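Local atomic coordinates of Non-heme chloroperoxidase CPO-A1 (Streptomyces aureofaciens, PDB entry 1A8Q), a protein that brominates substrates as a cofactor-free, non-heme haloperoxidase and may be a chlorinating enzyme in 7-chlorotetracycline biosynthesis. Residues Val22-Gly27 and Gln36-Ala41; Glu243-Glu248 and Leu268-Asn273; Glu248-Gly253 and Pro258-Lys263. One frame throughout, in Å; residues are numbered along the deposited sequence.

All three contacts belong to one alpha/beta hydrolase fold, and helix 260-272 links them. Interaction 1 is the core contact: its three touching residues are buried, and it is held by apolar packing of helix 36-44 on strand 21-25. Interaction 2 joins the C-terminal half of helix 260-272 to the edge strand 243-247 and is partly buried, with a long, water-bridged salt bridge and, separately, a carboxylate at a ring edge. Interaction 3 is buried yet polar, tying the start of the same helix to the loop that carries catalytic H252. Interactions 2 and 3 share E248, whereas interaction 1 meets interaction 2 through F24 and L268, and interaction 3 through the D37-K261 salt bridge.

Interaction 1 (Val22-Gly27 and Gln36-Ala41); sequences VVFIHG and QDQLKA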
loop_
_atom_site.group_PDB
_atom_site.type_symbol
_atom_site.label_atom_id
_atom_site.label_comp_id
_atom_site.label_asym_id
_atom_site.label_seq_id
_atom_site.Cartn_x
_atom_site.Cartn_y
_atom_site.Cartn_z
ATOM N N VAL A 22 1.264 -10.966 -10.392
ATOM C CA VAL A 22 0.597 -10.295 -9.307
ATOM C C VAL A 22 1.683 -9.356 -8.709
ATOM O O VAL A 22 2.695 -9.857 -8.238
ATOM C CB VAL A 22 0.055 -11.224 -8.246
ATOM C CG1 VAL A 22 -0.711 -10.420 -7.183
ATOM C CG2 VAL A 22 -0.844 -12.306 -8.849
ATOM N N VAL A 23 1.466 -8.058 -8.832
ATOM C CA VAL A 23 2.493 -7.085 -8.414
ATOM C C VAL A 23 1.964 -6.397 -7.169
ATOM O O VAL A 23 0.890 -5.780 -7.147
ATOM C CB VAL A 23 2.791 -6.065 -9.518
ATOM C CG1 VAL A 23 3.687 -4.934 -9.013
ATOM C CG2 VAL A 23 3.422 -6.729 -10.749
ATOM N N PHE A 24 2.744 -6.461 -6.095
ATOM C CA PHE A 24 2.338 -5.957 -4.792
ATOM C C PHE A 24 3.000 -4.612 -4.515
ATOM O O PHE A 24 4.199 -4.470 -4.805
ATOM C CB PHE A 24 2.745 -6.939 -3.681
ATOM C CG PHE A 24 1.964 -8.237 -3.696
ATOM C CD1 PHE A 24 2.439 -9.271 -4.487
ATOM C CD2 PHE A 24 0.827 -8.350 -2.926
ATOM C CE1 PHE A 24 1.709 -10.481 -4.490
ATOM C CE2 PHE A 24 0.104 -9.561 -2.930
ATOM C CZ PHE A 24 0.585 -10.600 -3.711
ATOM N N ILE A 25 2.189 -3.683 -3.990
ATOM C CA ILE A 25 2.646 -2.290 -3.823
ATOM C C ILE A 25 2.477 -1.913 -2.377
ATOM O O ILE A 25 1.408 -1.802 -1.784
ATOM C CB ILE A 25 1.724 -1.346 -4.673
ATOM C CG1 ILE A 25 1.764 -1.757 -6.154
ATOM C CG2 ILE A 25 2.214 0.110 -4.554
ATOM C CD1 ILE A 25 0.657 -1.065 -6.969
ATOM N N HIS A 26 3.632 -1.784 -1.645
ATOM C CA HIS A 26 3.592 -1.640 -0.216
ATOM C C HIS A 26 3.233 -0.253 0.341
ATOM O O HIS A 26 3.245 0.680 -0.440
ATOM C CB HIS A 26 4.991 -2.012 0.401
ATOM C CG HIS A 26 6.086 -1.033 0.080
ATOM N ND1 HIS A 26 6.319 0.090 0.836
ATOM C CD2 HIS A 26 7.008 -1.043 -0.944
ATOM C CE1 HIS A 26 7.343 0.740 0.299
ATOM N NE2 HIS A 26 7.774 0.108 -0.753
ATOM N N GLY A 27 2.970 -0.216 1.647
ATOM C CA GLY A 27 2.604 1.078 2.263
ATOM C C GLY A 27 3.784 1.724 3.005
ATOM O O GLY A 27 4.892 1.221 3.004
ATOM N N GLN A 36 5.821 -10.650 2.153
ATOM C CA GLN A 36 6.325 -12.017 1.906
ATOM C C GLN A 36 5.257 -13.075 2.108
ATOM O O GLN A 36 5.312 -14.065 1.374
ATOM C CB GLN A 36 7.523 -12.281 2.834
ATOM C CG GLN A 36 8.694 -11.439 2.272
ATOM C CD GLN A 36 10.035 -12.129 2.470
ATOM O OE1 GLN A 36 10.093 -13.360 2.518
ATOM N NE2 GLN A 36 11.094 -11.330 2.565
ATOM N N ASP A 37 4.367 -12.935 3.086
ATOM C CA ASP A 37 3.335 -13.965 3.274
ATOM C C ASP A 37 2.473 -14.101 2.011
ATOM O O ASP A 37 2.143 -15.231 1.620
ATOM C CB ASP A 37 2.492 -13.608 4.467
ATOM C CG ASP A 37 3.211 -13.674 5.810
ATOM O OD1 ASP A 37 3.490 -14.753 6.352
ATOM O OD2 ASP A 37 3.381 -12.594 6.397
ATOM N N GLN A 38 2.062 -12.979 1.449
ATOM C CA GLN A 38 1.209 -13.001 0.262
ATOM C C GLN A 38 1.935 -13.428 -0.973
ATOM O O GLN A 38 1.384 -14.103 -1.861
ATOM C CB GLN A 38 0.588 -11.579 0.007
ATOM C CG GLN A 38 -0.416 -11.262 1.091
ATOM C CD GLN A 38 0.145 -10.979 2.459
ATOM O OE1 GLN A 38 1.159 -10.292 2.587
ATOM N NE2 GLN A 38 -0.519 -11.496 3.483
ATOM N N LEU A 39 3.237 -13.084 -1.105
ATOM C CA LEU A 39 4.031 -13.525 -2.234
ATOM C C LEU A 39 4.106 -15.072 -2.260
ATOM O O LEU A 39 3.865 -15.640 -3.332
ATOM C CB LEU A 39 5.492 -13.034 -2.083
ATOM C CG LEU A 39 5.602 -11.545 -2.509
ATOM C CD1 LEU A 39 6.979 -11.076 -2.006
ATOM C CD2 LEU A 39 5.485 -11.347 -4.000
ATOM N N LYS A 40 4.334 -15.684 -1.120
ATOM C CA LYS A 40 4.379 -17.161 -1.083
ATOM C C LYS A 40 2.987 -17.706 -1.435
ATOM O O LYS A 40 2.883 -18.656 -2.222
ATOM C CB LYS A 40 4.876 -17.690 0.266
ATOM C CG LYS A 40 4.698 -19.235 0.369
ATOM C CD LYS A 40 5.408 -19.780 1.595
ATOM C CE LYS A 40 4.988 -21.250 1.838
ATOM N NZ LYS A 40 5.457 -22.038 0.669
ATOM N N ALA A 41 1.953 -17.161 -0.835
ATOM C CA ALA A 41 0.591 -17.666 -1.090
ATOM C C ALA A 41 0.277 -17.639 -2.584
ATOM O O ALA A 41 -0.279 -18.628 -3.083
ATOM C CB ALA A 41 -0.439 -16.881 -0.317
#
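F24, on the central strand 21-25, packs against Q38 and L39 of helix 36-44, joining the first two elements of a beta-alpha-beta unit in the alpha/beta hydrolase fold that strand 48-52 completes. The evidence for a packing contact is direct: no hydrogen bond crosses it, 136 Å² is buried in total, and the nearest alpha carbons, those of F24 and L39, are 8.2 Å apart.

The apolar part has two points of touch on the one ring. L39 brings its CD2 methyl to 3.7 Å from F24 CD1, while farther across the ring, from the same side of its plane, Q38 CB comes to 3.6 Å from F24 CE2. Both approaches are oblique to the ring. The L39 and F24 side chains run past each other in opposite directions, whereas Q38 crosses F24 at about a right angle.

The polar part is turned away from the ring. The bend of Q38 at chi2 (71°) carries its amide off the strand, leaving the methylene CB as its touching atom; NE2 donates instead to the carbonyl oxygen of A255 and to OD1 of N265. V91 and L268 also meet F24, so strand 88-93 and helix 260-272 share its surroundings. The end of the ring completes the contact, with F24 CZ 3.8 Å from Q38 CB.

Interaction 2 (Glu243-Glu248 and Leu268-Asn273); sequences ELKVYE and LLEFLN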
loop_
_atom_site.group_PDB
_atom_site.type_symbol
_atom_site.label_atom_id
_atom_site.label_comp_id
_atom_site.label_asym_id
_atom_site.label_seq_id
_atom_site.Cartn_x
_atom_site.Cartn_y
_atom_site.Cartn_z
ATOM N N GLU A 243 -15.970 -4.387 -5.771
ATOM C CA GLU A 243 -16.507 -5.135 -4.657
ATOM C C GLU A 243 -15.899 -4.663 -3.338
ATOM O O GLU A 243 -14.690 -4.379 -3.370
ATOM C CB GLU A 243 -16.204 -6.651 -4.766
ATOM C CG GLU A 243 -16.139 -7.162 -6.185
ATOM C CD GLU A 243 -15.652 -8.571 -6.436
ATOM O OE1 GLU A 243 -15.101 -9.302 -5.584
ATOM O OE2 GLU A 243 -15.786 -8.990 -7.617
ATOM N N LEU A 244 -16.654 -4.565 -2.264
ATOM C CA LEU A 244 -16.069 -4.161 -0.981
ATOM C C LEU A 244 -16.183 -5.302 0.014
ATOM O O LEU A 244 -17.221 -5.978 0.085
ATOM C CB LEU A 244 -16.802 -2.939 -0.411
ATOM C CG LEU A 244 -16.509 -2.539 1.031
ATOM C CD1 LEU A 244 -15.112 -1.889 1.125
ATOM C CD2 LEU A 244 -17.521 -1.501 1.533
ATOM N N LYS A 245 -15.107 -5.626 0.760
ATOM C CA LYS A 245 -15.186 -6.603 1.823
ATOM C C LYS A 245 -14.706 -5.914 3.100
ATOM O O LYS A 245 -13.524 -5.523 3.148
ATOM C CB LYS A 245 -14.345 -7.866 1.545
ATOM C CG LYS A 245 -14.907 -8.742 0.430
ATOM C CD LYS A 245 -14.122 -10.053 0.243
ATOM C CE LYS A 245 -14.990 -10.973 -0.637
ATOM N NZ LYS A 245 -14.521 -12.382 -0.548
ATOM N N VAL A 246 -15.578 -5.696 4.058
ATOM C CA VAL A 246 -15.222 -5.102 5.337
ATOM C C VAL A 246 -14.721 -6.204 6.273
ATOM O O VAL A 246 -15.393 -7.214 6.458
ATOM C CB VAL A 246 -16.388 -4.356 5.986
ATOM C CG1 VAL A 246 -16.039 -3.846 7.385
ATOM C CG2 VAL A 246 -16.767 -3.253 4.989
ATOM N N TYR A 247 -13.532 -5.985 6.844
ATOM C CA TYR A 247 -13.012 -6.990 7.798
ATOM C C TYR A 247 -13.323 -6.494 9.191
ATOM O O TYR A 247 -12.652 -5.592 9.723
ATOM C CB TYR A 247 -11.506 -7.201 7.599
ATOM C CG TYR A 247 -11.094 -8.142 6.496
ATOM C CD1 TYR A 247 -11.889 -8.456 5.411
ATOM C CD2 TYR A 247 -9.807 -8.702 6.515
ATOM C CE1 TYR A 247 -11.470 -9.299 4.387
ATOM C CE2 TYR A 247 -9.353 -9.482 5.495
ATOM C CZ TYR A 247 -10.204 -9.867 4.481
ATOM O OH TYR A 247 -9.713 -10.627 3.469
ATOM N N GLU A 248 -14.342 -7.057 9.839
ATOM C CA GLU A 248 -14.735 -6.604 11.171
ATOM C C GLU A 248 -13.628 -6.825 12.190
ATOM O O GLU A 248 -13.067 -7.901 12.315
ATOM C CB GLU A 248 -16.042 -7.339 11.607
ATOM C CG GLU A 248 -17.205 -6.896 10.729
ATOM C CD GLU A 248 -18.573 -7.218 11.303
ATOM O OE1 GLU A 248 -18.675 -7.991 12.277
ATOM O OE2 GLU A 248 -19.558 -6.679 10.739
ATOM N N LEU A 268 -7.847 -12.974 -1.525
ATOM C CA LEU A 268 -7.006 -12.610 -2.652
ATOM C C LEU A 268 -6.958 -13.721 -3.680
ATOM O O LEU A 268 -7.130 -13.468 -4.876
ATOM C CB LEU A 268 -5.567 -12.287 -2.167
ATOM C CG LEU A 268 -4.590 -11.912 -3.273
ATOM C CD1 LEU A 268 -5.006 -10.655 -4.017
ATOM C CD2 LEU A 268 -3.198 -11.730 -2.602
ATOM N N LEU A 269 -6.790 -14.973 -3.221
ATOM C CA LEU A 269 -6.705 -16.078 -4.151
ATOM C C LEU A 269 -8.061 -16.300 -4.861
ATOM O O LEU A 269 -8.003 -16.556 -6.072
ATOM C CB LEU A 269 -6.234 -17.326 -3.432
ATOM C CG LEU A 269 -4.719 -17.431 -3.139
ATOM C CD1 LEU A 269 -4.454 -18.745 -2.435
ATOM C CD2 LEU A 269 -3.919 -17.332 -4.427
ATOM N N GLU A 270 -9.139 -16.070 -4.153
ATOM C CA GLU A 270 -10.464 -16.201 -4.804
ATOM C C GLU A 270 -10.622 -15.139 -5.875
ATOM O O GLU A 270 -10.979 -15.398 -7.033
ATOM C CB GLU A 270 -11.554 -16.087 -3.749
ATOM C CG GLU A 270 -12.959 -16.134 -4.369
ATOM C CD GLU A 270 -13.979 -15.980 -3.249
ATOM O OE1 GLU A 270 -14.301 -17.004 -2.623
ATOM O OE2 GLU A 270 -14.392 -14.836 -2.989
ATOM N N PHE A 271 -10.240 -13.879 -5.560
ATOM C CA PHE A 271 -10.308 -12.787 -6.496
ATOM C C PHE A 271 -9.408 -12.964 -7.690
ATOM O O PHE A 271 -9.732 -12.529 -8.792
ATOM C CB PHE A 271 -9.939 -11.460 -5.766
ATOM C CG PHE A 271 -10.135 -10.241 -6.624
ATOM C CD1 PHE A 271 -11.422 -9.788 -6.902
ATOM C CD2 PHE A 271 -9.049 -9.635 -7.245
ATOM C CE1 PHE A 271 -11.564 -8.689 -7.745
ATOM C CE2 PHE A 271 -9.193 -8.507 -8.028
ATOM C CZ PHE A 271 -10.480 -8.055 -8.294
ATOM N N LEU A 272 -8.205 -13.567 -7.532
ATOM C CA LEU A 272 -7.279 -13.708 -8.634
ATOM C C LEU A 272 -7.811 -14.611 -9.751
ATOM O O LEU A 272 -7.339 -14.508 -10.873
ATOM C CB LEU A 272 -5.908 -14.223 -8.193
ATOM C CG LEU A 272 -5.124 -13.195 -7.350
ATOM C CD1 LEU A 272 -3.931 -13.877 -6.673
ATOM C CD2 LEU A 272 -4.691 -12.034 -8.216
ATOM N N ASN A 273 -8.792 -15.443 -9.453
ATOM C CA ASN A 273 -9.411 -16.269 -10.486
ATOM C C ASN A 273 -10.460 -15.480 -11.259
ATOM O O ASN A 273 -11.329 -16.104 -11.899
ATOM C CB ASN A 273 -10.150 -17.441 -9.820
ATOM C CG ASN A 273 -9.170 -18.495 -9.378
ATOM O OD1 ASN A 273 -9.320 -19.649 -9.757
ATOM N ND2 ASN A 273 -8.156 -18.117 -8.614
HETATM O O HOH W 1 -12.406 -12.485 -2.928
#
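With CG anti to the carbonyl carbon (chi1 -70°) and an extended chain beyond, K245 sends NZ from the edge strand 243-247 of the alpha/beta hydrolase sheet to E270 on helix 260-272. E270 answers with CG anti to its backbone nitrogen (chi1 177°), and the two side chains cross at about a right angle. Such reach is needed because the backbones stand well apart: the alpha carbons of K245 and E270 are 12.6 Å from each other.

The salt bridge is long, 3.5 Å from K245 NZ to E270 OE2, and its hydrogen bond is weak. One water reinforces it, accepting from K245 NZ at 3.2 Å and donating to E270 OE2 at 3.1 Å. D267 is the stronger partner of K245, so the ammonium is paired with two acids of the same helix, which probably stabilises its positive charge.

Beside the salt bridge, F271 touches L216 of strand 215-220 and V116 of strand 112-118. E243, whose OE2 pairs with K274, uses its other oxygen against that ring. The carboxylate and ring planes are 85° apart, and E243 OE1 lies at the ring edge, near its plane, 3.9 Å from F271 CD1.

Interaction 3 (Glu248-Gly253 and Pro258-Lys263); sequences EGSSHG and PGDKEK
S250 donates from its hydroxyl to D260, with OG 2.7 Å from D260 OD2, the one direct hydrogen bond between the loop 248-253 and the segment 258-263. The hydroxyl comes from above the carboxylate, about 60° out of its plane, and S250 CB follows at 3.3 Å from the same OD2. Both side chains point their beta carbons across the gap where the alpha carbons of S250 and D260 come to 7.2 Å.

A second shell of water widens the grip. One molecule accepts from S251 N at 2.8 Å and donates to D260 OD2 at 2.7 Å, giving that oxygen two donors. Another donates to both S250 OG and E248 O and accepts from K263 NZ, while a third accepts from K263 NZ and E248 N. K263, with its extended chain, thus holds the loop through water and also makes a cation-pi contact with Y247.

Further out, S251 OG accepts from G253 N at 3.0 Å, an ST turn spanning H252. H252 belongs to the catalytic triad, hydrogen-bonded through ND1 to D223 OD2 and through NE2 to S94 OG, so these contacts lie beside the active site. On the helix side, G259 takes the N-cap position and its N donates to E262 OE1.

The contact fastens the loop that follows edge strand 243-247 to the first turn of helix 260-272, whose K261 reaches D37 of helix 36-44.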
loop_
_atom_site.group_PDB
_atom_site.type_symbol
_atom_site.label_atom_id
_atom_site.label_comp_id
_atom_site.label_asym_id
_atom_site.label_seq_id
_atom_site.Cartn_x
_atom_site.Cartn_y
_atom_site.Cartn_z
ATOM N N GLU A 248 -14.342 -7.057 9.839
ATOM C CA GLU A 248 -14.735 -6.604 11.171
ATOM C C GLU A 248 -13.628 -6.825 12.190
ATOM O O GLU A 248 -13.067 -7.901 12.315
ATOM C CB GLU A 248 -16.042 -7.339 11.607
ATOM C CG GLU A 248 -17.205 -6.896 10.729
ATOM C CD GLU A 248 -18.573 -7.218 11.303
ATOM O OE1 GLU A 248 -18.675 -7.991 12.277
ATOM O OE2 GLU A 248 -19.558 -6.679 10.739
ATOM N N GLY A 249 -13.319 -5.794 12.960
ATOM C CA GLY A 249 -12.303 -5.839 13.994
ATOM C C GLY A 249 -10.866 -5.794 13.506
ATOM O O GLY A 249 -9.973 -5.953 14.372
ATOM N N SER A 250 -10.599 -5.599 12.231
ATOM C CA SER A 250 -9.226 -5.706 11.736
ATOM C C SER A 250 -8.517 -4.346 11.726
ATOM O O SER A 250 -9.125 -3.317 11.486
ATOM C CB SER A 250 -9.181 -6.289 10.325
ATOM O OG SER A 250 -9.436 -7.696 10.448
ATOM N N SER A 251 -7.191 -4.427 11.900
ATOM C CA SER A 251 -6.391 -3.201 11.895
ATOM C C SER A 251 -5.903 -2.810 10.519
ATOM O O SER A 251 -6.273 -3.293 9.462
ATOM C CB SER A 251 -5.154 -3.526 12.760
ATOM O OG SER A 251 -4.256 -4.421 12.108
ATOM N N HIS A 252 -4.970 -1.847 10.505
ATOM C CA HIS A 252 -4.338 -1.368 9.305
ATOM C C HIS A 252 -3.305 -2.390 8.811
ATOM O O HIS A 252 -2.915 -2.343 7.644
ATOM C CB HIS A 252 -3.591 -0.040 9.590
ATOM C CG HIS A 252 -3.116 0.642 8.333
ATOM N ND1 HIS A 252 -4.029 0.986 7.353
ATOM C CD2 HIS A 252 -1.933 1.067 7.875
ATOM C CE1 HIS A 252 -3.410 1.525 6.329
ATOM N NE2 HIS A 252 -2.128 1.651 6.631
ATOM N N GLY A 253 -2.886 -3.338 9.642
ATOM C CA GLY A 253 -1.845 -4.277 9.279
ATOM C C GLY A 253 -2.343 -5.697 8.978
ATOM O O GLY A 253 -1.589 -6.658 9.196
ATOM N N PRO A 258 -1.256 -12.343 12.394
ATOM C CA PRO A 258 -1.775 -13.716 12.397
ATOM C C PRO A 258 -3.305 -13.723 12.369
ATOM O O PRO A 258 -3.919 -12.956 13.104
ATOM C CB PRO A 258 -1.312 -14.265 13.751
ATOM C CG PRO A 258 -0.019 -13.534 13.993
ATOM C CD PRO A 258 -0.292 -12.127 13.506
ATOM N N GLY A 259 -3.870 -14.637 11.627
ATOM C CA GLY A 259 -5.334 -14.794 11.538
ATOM C C GLY A 259 -5.899 -13.960 10.400
ATOM O O GLY A 259 -6.459 -14.446 9.389
ATOM N N ASP A 260 -5.671 -12.628 10.489
ATOM C CA ASP A 260 -6.137 -11.771 9.411
ATOM C C ASP A 260 -5.405 -12.037 8.135
ATOM O O ASP A 260 -5.942 -11.912 7.045
ATOM C CB ASP A 260 -5.967 -10.291 9.789
ATOM C CG ASP A 260 -6.963 -9.853 10.851
ATOM O OD1 ASP A 260 -7.658 -10.678 11.471
ATOM O OD2 ASP A 260 -7.015 -8.645 11.113
ATOM N N LYS A 261 -4.067 -12.306 8.229
ATOM C CA LYS A 261 -3.349 -12.494 6.980
ATOM C C LYS A 261 -3.832 -13.761 6.258
ATOM O O LYS A 261 -3.775 -13.718 5.037
ATOM C CB LYS A 261 -1.844 -12.506 7.222
ATOM C CG LYS A 261 -1.351 -13.774 7.882
ATOM C CD LYS A 261 0.196 -13.562 8.032
ATOM C CE LYS A 261 0.869 -14.740 8.701
ATOM N NZ LYS A 261 2.332 -14.374 8.919
ATOM N N GLU A 262 -4.261 -14.803 6.955
ATOM C CA GLU A 262 -4.778 -15.968 6.222
ATOM C C GLU A 262 -6.157 -15.684 5.590
ATOM O O GLU A 262 -6.417 -16.209 4.493
ATOM C CB GLU A 262 -4.899 -17.167 7.149
ATOM C CG GLU A 262 -3.529 -17.664 7.592
ATOM C CD GLU A 262 -2.887 -16.933 8.742
ATOM O OE1 GLU A 262 -3.442 -16.072 9.436
ATOM O OE2 GLU A 262 -1.690 -17.207 9.042
ATOM N N LYS A 263 -6.924 -14.858 6.280
ATOM C CA LYS A 263 -8.234 -14.462 5.717
ATOM C C LYS A 263 -8.001 -13.677 4.448
ATOM O O LYS A 263 -8.669 -13.894 3.415
ATOM C CB LYS A 263 -9.026 -13.722 6.791
ATOM C CG LYS A 263 -10.401 -13.209 6.385
ATOM C CD LYS A 263 -10.873 -12.232 7.475
ATOM C CE LYS A 263 -12.275 -11.733 7.148
ATOM N NZ LYS A 263 -12.882 -11.231 8.434
HETATM O O HOH W 2 -15.302 -9.643 8.970
HETATM O O HOH W 3 -11.667 -9.455 10.294
HETATM O O HOH W 4 -5.723 -6.773 12.529
#